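Local coordinates for MSM0273 (Mycobacterium smegmatis, PDB 5L37), which assembles into a pentamer of the RMM bacterial microcompartment shell and, like its EutN/CcmL relatives, probably closes the shell's vertices, at residues L25-E30 and A71-S76; S34-F39 and I52-V57; F39-S44 and S59-G64. All blocks are in the same frame, centred on the assembly; numbering follows the deposited sequence.

In the fold
The chain starts with strand 2-9 and continues through strands 23-29 and 35-40. Contact 1 closes the longest loop, with 40 residues between 25-30 and 71-76, and ties the second strand to the last. Contacts 2 and 3 are nested inside it. Contact 2 closes a loop of 12 residues between 34-39 and 52-57, where strand 49-54 leads into the short helix 56-60. Contact 3 closes one of 14, joining the end of strand 35-40 to 59-64, which runs out of that helix. These two cross along the chain and share Phe39. Contacts 1 and 2 meet through Val27 and Ile52 in the barrel interior. Contact 3 lies to one side, and all three touch the second subunit.

Contact 1. Residues L25-E30 and A71-S76; sequences LEVEVE and ALIIGS
Leu25 and Val27 on strand 23-29 meet Ile73 on strand 71-76 in the interior of the protein. The two strands are not sheet neighbours. The nearest CA atoms are those of Leu25 and Ile73, 9.2 Å apart, and side chains fill the distance. Ile73 carries the contact from its side. Its CG1 lies anti to its carbonyl carbon (chi1 -75°), and the nearly extended second torsion sends CD1 toward strand 23-29. The tighter touch is between Leu25 CD1 and Ile73 CD1, at 3.9 Å. The two side chains cross there at about a right angle, so they meet through their end methyls and not along their lengths. Val27 adds a looser touch to the same methyl, with its CG1 4.3 Å from Ile73 CD1. One methyl of Ile73 thus serves two residues of the opposing strand. All three residues are buried, and the contact is wholly apolar.

The other side of strand 23-29 is polar and partly exposed. Glu26 and Glu28 lie on the side away from strand 71-76. Both form salt bridges with Arg35, Glu26 through OE1 to NH1 and Glu28 through OE1 to NH2. Glu26 OE1 also accepts a hydrogen bond from Thr7 OG1. Two carboxylates therefore share one guanidinium group, which probably helps to keep both of them charged.

Other strands pack round the buried side. Val27 packs on Ile52, and Ile73 also rests on Val50 of strand 49-54. Leu25 reaches Asn9 of strand 2-9 and Asp40 at the end of strand 35-40. The contact thus sits in the barrel interior, with the other three strands of the sheet, 2-9, 35-40 and 49-54, around it.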
loop_
_atom_site.group_PDB
_atom_site.type_symbol
_atom_site.label_atom_id
_atom_site.label_comp_id
_atom_site.label_asym_id
_atom_site.label_seq_id
_atom_site.Cartn_x
_atom_site.Cartn_y
_atom_site.Cartn_z
ATOM N N LEU C 25 -8.386 11.728 13.767
ATOM C CA LEU C 25 -8.999 10.918 14.822
ATOM C C LEU C 25 -8.200 9.655 15.033
ATOM O O LEU C 25 -7.761 8.998 14.066
ATOM C CB LEU C 25 -10.461 10.556 14.458
ATOM C CG LEU C 25 -11.427 11.763 14.228
ATOM C CD1 LEU C 25 -12.853 11.234 13.934
ATOM C CD2 LEU C 25 -11.436 12.734 15.402
ATOM N N GLU C 26 -8.004 9.304 16.290
ATOM C CA GLU C 26 -7.450 7.993 16.580
ATOM C C GLU C 26 -8.590 6.967 16.444
ATOM O O GLU C 26 -9.699 7.220 16.903
ATOM C CB GLU C 26 -6.842 7.936 17.978
ATOM C CG GLU C 26 -6.149 6.594 18.231
ATOM C CD GLU C 26 -5.546 6.491 19.604
ATOM O OE1 GLU C 26 -6.315 6.317 20.577
ATOM O OE2 GLU C 26 -4.303 6.587 19.704
ATOM N N VAL C 27 -8.312 5.848 15.776
ATOM C CA VAL C 27 -9.306 4.789 15.584
ATOM C C VAL C 27 -8.655 3.463 15.944
ATOM O O VAL C 27 -7.435 3.333 15.892
ATOM C CB VAL C 27 -9.851 4.731 14.136
ATOM C CG1 VAL C 27 -10.455 6.096 13.741
ATOM C CG2 VAL C 27 -8.748 4.256 13.111
ATOM N N GLU C 28 -9.479 2.492 16.295
ATOM C CA GLU C 28 -9.026 1.152 16.589
ATOM C C GLU C 28 -9.714 0.209 15.613
ATOM O O GLU C 28 -10.949 0.202 15.498
ATOM C CB GLU C 28 -9.354 0.786 18.027
ATOM C CG GLU C 28 -9.007 -0.620 18.373
ATOM C CD GLU C 28 -9.126 -0.893 19.849
ATOM O OE1 GLU C 28 -9.509 0.014 20.626
ATOM O OE2 GLU C 28 -8.860 -2.046 20.225
ATOM N N VAL C 29 -8.918 -0.558 14.894
ATOM C CA VAL C 29 -9.455 -1.435 13.867
ATOM C C VAL C 29 -10.164 -2.611 14.521
ATOM O O VAL C 29 -9.641 -3.229 15.451
ATOM C CB VAL C 29 -8.330 -1.932 12.910
ATOM C CG1 VAL C 29 -8.908 -2.861 11.854
ATOM C CG2 VAL C 29 -7.679 -0.763 12.227
ATOM N N GLU C 30 -11.368 -2.913 14.035
ATOM C CA GLU C 30 -12.202 -3.953 14.624
ATOM C C GLU C 30 -11.484 -5.295 14.439
ATOM O O GLU C 30 -10.900 -5.555 13.395
ATOM C CB GLU C 30 -13.562 -4.010 13.901
ATOM C CG GLU C 30 -14.525 -2.832 14.059
ATOM C CD GLU C 30 -15.079 -2.598 15.438
ATOM O OE1 GLU C 30 -14.743 -3.348 16.386
ATOM O OE2 GLU C 30 -15.880 -1.645 15.555
ATOM N N ALA C 71 -5.269 7.965 5.159
ATOM C CA ALA C 71 -6.394 7.244 5.791
ATOM C C ALA C 71 -7.543 8.206 5.974
ATOM O O ALA C 71 -7.323 9.320 6.458
ATOM C CB ALA C 71 -5.960 6.664 7.152
ATOM N N LEU C 72 -8.724 7.814 5.515
ATOM C CA LEU C 72 -9.898 8.705 5.480
ATOM C C LEU C 72 -11.100 7.919 5.919
ATOM O O LEU C 72 -11.360 6.842 5.413
ATOM C CB LEU C 72 -10.131 9.254 4.059
ATOM C CG LEU C 72 -11.358 10.147 3.853
ATOM C CD1 LEU C 72 -11.228 11.486 4.657
ATOM C CD2 LEU C 72 -11.470 10.427 2.363
ATOM N N ILE C 73 -11.858 8.491 6.856
ATOM C CA ILE C 73 -13.156 7.913 7.191
ATOM C C ILE C 73 -14.158 8.217 6.091
ATOM O O ILE C 73 -14.377 9.385 5.738
ATOM C CB ILE C 73 -13.608 8.459 8.559
ATOM C CG1 ILE C 73 -12.786 7.771 9.665
ATOM C CG2 ILE C 73 -15.138 8.238 8.745
ATOM C CD1 ILE C 73 -12.837 8.558 11.062
ATOM N N ILE C 74 -14.751 7.176 5.506
ATOM C CA ILE C 74 -15.647 7.428 4.380
ATOM C C ILE C 74 -17.116 7.276 4.762
ATOM O O ILE C 74 -17.980 7.568 3.940
ATOM C CB ILE C 74 -15.311 6.534 3.111
ATOM C CG1 ILE C 74 -15.505 5.076 3.415
ATOM C CG2 ILE C 74 -13.884 6.799 2.626
ATOM C CD1 ILE C 74 -15.378 4.210 2.126
ATOM N N GLY C 75 -17.413 6.801 5.976
ATOM C CA GLY C 75 -18.825 6.724 6.384
ATOM C C GLY C 75 -18.958 6.057 7.745
ATOM O O GLY C 75 -17.977 5.509 8.284
ATOM N N SER C 76 -20.149 6.125 8.322
ATOM C CA SER C 76 -20.390 5.374 9.557
ATOM C C SER C 76 -21.107 4.094 9.216
ATOM O O SER C 76 -21.702 3.974 8.139
ATOM C CB SER C 76 -21.151 6.193 10.615
ATOM O OG SER C 76 -22.404 6.521 10.129
#

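Contact 2. Residues S34-F39 and I52-V57; sequences SRMIAF and IAQGSV
The nearest CA atoms of the two segments are those of Ala38 and Ile52, 7.5 Å apart. Strand 35-40 and strand 49-54 pass across one another as non-neighbours in the sheet. After Gln54 the second segment leaves its strand and turns into the short helix 56-60.

The buried half of the contact is small and apolar. Ala38 CB meets the end methyl Ile52 CD1 at 4.0 Å. The alanine methyl comes to CD1 from the flank, nearly at right angles to the CG1-CD1 bond. Ile52 CG1 is anti to the carbonyl carbon and the chain is extended beyond it, which carries CD1 toward strand 35-40.

The other half is partly exposed. Met36 and Gln54 cross at a slant. The bend at the last torsion of Met36 (chi3 72°) folds its methyl back, and sulfur and methyl both lie against the Gln54 amide. Gln54 NE2 is 3.7 Å from Met36 CE and equally far from Met36 SD. This is van der Waals packing of an amide on a thioether.

Both strands also face other subunits. Gln54 N donates to Asp70 OD2 of the second subunit, while Met36 packs on Met1 of the third. The arrangement is that of the small OB-like barrel of EutN/CcmL shell proteins, whose strands close round an apolar interior and join in a pentamer.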
loop_
_atom_site.group_PDB
_atom_site.type_symbol
_atom_site.label_atom_id
_atom_site.label_comp_id
_atom_site.label_asym_id
_atom_site.label_seq_id
_atom_site.Cartn_x
_atom_site.Cartn_y
_atom_site.Cartn_z
ATOM N N SER C 34 -5.617 -3.027 16.191
ATOM C CA SER C 34 -4.580 -2.090 15.760
ATOM C C SER C 34 -5.068 -0.674 15.784
ATOM O O SER C 34 -6.202 -0.413 15.432
ATOM C CB SER C 34 -4.070 -2.399 14.354
ATOM O OG SER C 34 -3.383 -3.631 14.351
ATOM N N ARG C 35 -4.176 0.252 16.130
ATOM C CA ARG C 35 -4.578 1.640 16.091
ATOM C C ARG C 35 -3.914 2.392 14.952
ATOM O O ARG C 35 -2.807 2.056 14.511
ATOM C CB ARG C 35 -4.278 2.317 17.424
ATOM C CG ARG C 35 -5.194 1.750 18.509
ATOM C CD ARG C 35 -5.191 2.509 19.809
ATOM N NE ARG C 35 -6.235 1.933 20.660
ATOM C CZ ARG C 35 -6.874 2.588 21.624
ATOM N NH1 ARG C 35 -6.618 3.872 21.834
ATOM N NH2 ARG C 35 -7.811 1.976 22.340
ATOM N N MET C 36 -4.627 3.397 14.463
ATOM C CA MET C 36 -4.062 4.332 13.492
ATOM C C MET C 36 -4.780 5.663 13.605
ATOM O O MET C 36 -5.746 5.815 14.371
ATOM C CB MET C 36 -4.166 3.802 12.043
ATOM C CG MET C 36 -5.540 3.960 11.453
ATOM S SD MET C 36 -5.709 3.275 9.754
ATOM C CE MET C 36 -5.652 1.559 10.154
ATOM N N ILE C 37 -4.266 6.655 12.891
ATOM C CA ILE C 37 -4.884 7.968 12.822
ATOM C C ILE C 37 -5.499 8.140 11.450
ATOM O O ILE C 37 -4.817 7.997 10.412
ATOM C CB ILE C 37 -3.848 9.136 13.109
ATOM C CG1 ILE C 37 -3.098 8.901 14.447
ATOM C CG2 ILE C 37 -4.557 10.521 13.022
ATOM C CD1 ILE C 37 -3.966 8.620 15.633
ATOM N N ALA C 38 -6.798 8.455 11.448
ATOM C CA ALA C 38 -7.515 8.657 10.206
ATOM C C ALA C 38 -8.037 10.058 10.122
ATOM O O ALA C 38 -8.424 10.642 11.150
ATOM C CB ALA C 38 -8.702 7.648 10.077
ATOM N N PHE C 39 -8.077 10.604 8.913
ATOM C CA PHE C 39 -8.638 11.934 8.699
ATOM C C PHE C 39 -10.150 11.855 8.617
ATOM O O PHE C 39 -10.685 10.902 8.076
ATOM C CB PHE C 39 -8.073 12.563 7.408
ATOM C CG PHE C 39 -8.204 14.038 7.370
ATOM C CD1 PHE C 39 -7.373 14.805 8.160
ATOM C CD2 PHE C 39 -9.151 14.678 6.553
ATOM C CE1 PHE C 39 -7.463 16.196 8.165
ATOM C CE2 PHE C 39 -9.265 16.077 6.541
ATOM C CZ PHE C 39 -8.416 16.835 7.357
ATOM N N ILE C 52 -13.090 2.995 6.942
ATOM C CA ILE C 52 -11.885 3.736 6.561
ATOM C C ILE C 52 -11.322 3.238 5.255
ATOM O O ILE C 52 -11.230 2.006 5.051
ATOM C CB ILE C 52 -10.809 3.605 7.645
ATOM C CG1 ILE C 52 -11.371 4.370 8.868
ATOM C CG2 ILE C 52 -9.478 4.206 7.171
ATOM C CD1 ILE C 52 -10.574 4.150 10.062
ATOM N N ALA C 53 -10.913 4.169 4.397
ATOM C CA ALA C 53 -10.102 3.815 3.203
ATOM C C ALA C 53 -8.681 4.306 3.388
ATOM O O ALA C 53 -8.458 5.348 4.023
ATOM C CB ALA C 53 -10.697 4.426 1.944
ATOM N N GLN C 54 -7.715 3.538 2.865
ATOM C CA GLN C 54 -6.289 3.849 3.097
ATOM C C GLN C 54 -5.522 4.041 1.808
ATOM O O GLN C 54 -5.921 3.556 0.729
ATOM C CB GLN C 54 -5.643 2.713 3.878
ATOM C CG GLN C 54 -6.236 2.534 5.276
ATOM C CD GLN C 54 -5.593 1.366 5.973
ATOM O OE1 GLN C 54 -6.043 0.231 5.856
ATOM N NE2 GLN C 54 -4.477 1.629 6.640
ATOM N N GLY C 55 -4.384 4.711 1.926
ATOM C CA GLY C 55 -3.507 4.886 0.767
ATOM C C GLY C 55 -3.838 6.138 -0.005
ATOM O O GLY C 55 -4.482 7.091 0.507
ATOM N N SER C 56 -3.399 6.166 -1.272
ATOM C CA SER C 56 -3.522 7.380 -2.054
ATOM C C SER C 56 -4.987 7.709 -2.351
ATOM O O SER C 56 -5.285 8.885 -2.614
ATOM C CB SER C 56 -2.705 7.300 -3.340
ATOM O OG SER C 56 -3.201 6.281 -4.142
ATOM N N VAL C 57 -5.892 6.731 -2.276
ATOM C CA VAL C 57 -7.299 7.060 -2.540
ATOM C C VAL C 57 -7.868 7.972 -1.442
ATOM O O VAL C 57 -8.823 8.715 -1.703
ATOM C CB VAL C 57 -8.199 5.800 -2.694
ATOM C CG1 VAL C 57 -7.600 4.836 -3.756
ATOM C CG2 VAL C 57 -8.444 5.096 -1.367
#

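Contact 3. Residues F39-S44 and S59-G64; sequences FDVLGS and SSWFTG
The Phe62 ring has Trp61 on one face and Val41 at its edge. This aromatic cluster flanks the OB-like barrel of the EutN/CcmL family. Trp61 CE3 stands 3.6 Å above the Phe62 plane, over the ring centre. Val41 CG1 approaches near the ring plane, 3.8 Å from Phe62 CE1. Ser59 O also lies in the ring plane, but at a different part of the edge, beside CD2. The Phe39 ring meets Phe62 at a slant, with centroids 5.8 Å apart and planes at 73°. The closest atoms of that pair are Phe39 CD2 and Phe62 CZ.

The cluster joins the end of strand 35-40 and the loop after it to Trp61 and Phe62, which come just after helix 56-60. Val41 touches both aromatic residues. Its second methyl, CG2, lies 3.9 Å from Trp61 CH2.

The cluster reaches the pentamer interface. Trp61 NE1 donates to Glu17 O of the second subunit, and Ile16 of that subunit packs on both Trp61 and Val41.

Asp40 points away from the cluster and holds the turn that follows the strand. Its OD2 accepts from Ser44 N at 2.8 Å through the syn lone pair. Ser44 OG donates to Asp40 OD1 at 2.7 Å, from 34° out of the carboxylate plane.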
loop_
_atom_site.group_PDB
_atom_site.type_symbol
_atom_site.label_atom_id
_atom_site.label_comp_id
_atom_site.label_asym_id
_atom_site.label_seq_id
_atom_site.Cartn_x
_atom_site.Cartn_y
_atom_site.Cartn_z
ATOM N N PHE C 39 -8.077 10.604 8.913
ATOM C CA PHE C 39 -8.638 11.934 8.699
ATOM C C PHE C 39 -10.150 11.855 8.617
ATOM O O PHE C 39 -10.685 10.902 8.076
ATOM C CB PHE C 39 -8.073 12.563 7.408
ATOM C CG PHE C 39 -8.204 14.038 7.370
ATOM C CD1 PHE C 39 -7.373 14.805 8.160
ATOM C CD2 PHE C 39 -9.151 14.678 6.553
ATOM C CE1 PHE C 39 -7.463 16.196 8.165
ATOM C CE2 PHE C 39 -9.265 16.077 6.541
ATOM C CZ PHE C 39 -8.416 16.835 7.357
ATOM N N ASP C 40 -10.823 12.849 9.164
ATOM C CA ASP C 40 -12.289 12.847 9.185
ATOM C C ASP C 40 -12.850 14.171 8.739
ATOM O O ASP C 40 -12.450 15.229 9.254
ATOM C CB ASP C 40 -12.777 12.556 10.589
ATOM C CG ASP C 40 -14.292 12.456 10.661
ATOM O OD1 ASP C 40 -14.864 11.573 10.022
ATOM O OD2 ASP C 40 -14.858 13.171 11.475
ATOM N N VAL C 41 -13.808 14.115 7.812
ATOM C CA VAL C 41 -14.500 15.310 7.349
ATOM C C VAL C 41 -15.991 15.265 7.706
ATOM O O VAL C 41 -16.714 16.227 7.473
ATOM C CB VAL C 41 -14.360 15.511 5.834
ATOM C CG1 VAL C 41 -12.838 15.687 5.452
ATOM C CG2 VAL C 41 -14.947 14.335 5.053
ATOM N N LEU C 42 -16.441 14.131 8.240
ATOM C CA LEU C 42 -17.864 13.900 8.564
ATOM C C LEU C 42 -18.335 14.307 9.960
ATOM O O LEU C 42 -19.507 14.096 10.299
ATOM C CB LEU C 42 -18.198 12.426 8.341
ATOM C CG LEU C 42 -18.167 12.006 6.865
ATOM C CD1 LEU C 42 -18.308 10.450 6.744
ATOM C CD2 LEU C 42 -19.256 12.732 6.048
ATOM N N GLY C 43 -17.423 14.713 10.834
ATOM C CA GLY C 43 -17.832 15.053 12.177
ATOM C C GLY C 43 -18.102 13.793 12.978
ATOM O O GLY C 43 -18.993 13.772 13.860
ATOM N N SER C 44 -17.294 12.765 12.734
ATOM C CA SER C 44 -17.438 11.488 13.444
ATOM C C SER C 44 -17.113 11.637 14.915
ATOM O O SER C 44 -16.280 12.454 15.283
ATOM C CB SER C 44 -16.507 10.423 12.839
ATOM O OG SER C 44 -16.752 10.268 11.441
ATOM N N SER C 59 -6.246 10.563 -0.157
ATOM C CA SER C 59 -5.832 11.896 -0.563
ATOM C C SER C 59 -6.591 12.328 -1.833
ATOM O O SER C 59 -6.977 13.500 -1.990
ATOM C CB SER C 59 -4.301 11.868 -0.803
ATOM O OG SER C 59 -3.810 13.023 -1.458
ATOM N N SER C 60 -6.790 11.407 -2.769
ATOM C CA SER C 60 -7.347 11.828 -4.045
ATOM C C SER C 60 -8.829 12.216 -3.954
ATOM O O SER C 60 -9.366 12.772 -4.913
ATOM C CB SER C 60 -7.116 10.745 -5.121
ATOM O OG SER C 60 -7.823 9.545 -4.850
ATOM N N TRP C 61 -9.476 11.933 -2.827
ATOM C CA TRP C 61 -10.878 12.366 -2.626
ATOM C C TRP C 61 -10.995 13.885 -2.602
ATOM O O TRP C 61 -12.014 14.470 -3.028
ATOM C CB TRP C 61 -11.458 11.787 -1.318
ATOM C CG TRP C 61 -12.906 12.183 -1.068
ATOM C CD1 TRP C 61 -14.031 11.607 -1.624
ATOM C CD2 TRP C 61 -13.375 13.246 -0.222
ATOM N NE1 TRP C 61 -15.172 12.260 -1.183
ATOM C CE2 TRP C 61 -14.800 13.255 -0.302
ATOM C CE3 TRP C 61 -12.745 14.188 0.603
ATOM C CZ2 TRP C 61 -15.589 14.158 0.398
ATOM C CZ3 TRP C 61 -13.544 15.092 1.311
ATOM C CH2 TRP C 61 -14.951 15.073 1.191
ATOM N N PHE C 62 -9.942 14.520 -2.117
ATOM C CA PHE C 62 -9.945 15.971 -1.929
ATOM C C PHE C 62 -9.756 16.726 -3.216
ATOM O O PHE C 62 -9.069 16.283 -4.114
ATOM C CB PHE C 62 -8.862 16.358 -0.922
ATOM C CG PHE C 62 -9.166 15.863 0.453
ATOM C CD1 PHE C 62 -9.995 16.624 1.309
ATOM C CD2 PHE C 62 -8.715 14.634 0.887
ATOM C CE1 PHE C 62 -10.306 16.156 2.596
ATOM C CE2 PHE C 62 -9.041 14.151 2.154
ATOM C CZ PHE C 62 -9.833 14.911 3.005
ATOM N N THR C 63 -10.443 17.856 -3.313
ATOM C CA THR C 63 -10.226 18.760 -4.429
ATOM C C THR C 63 -9.007 19.605 -4.087
ATOM O O THR C 63 -8.639 19.738 -2.910
ATOM C CB THR C 63 -11.451 19.637 -4.673
ATOM O OG1 THR C 63 -11.844 20.234 -3.429
ATOM C CG2 THR C 63 -12.618 18.776 -5.179
ATOM N N GLY C 64 -8.351 20.131 -5.114
ATOM C CA GLY C 64 -7.156 20.921 -4.918
ATOM C C GLY C 64 -5.879 20.111 -4.898
ATOM O O GLY C 64 -5.812 19.017 -5.437
#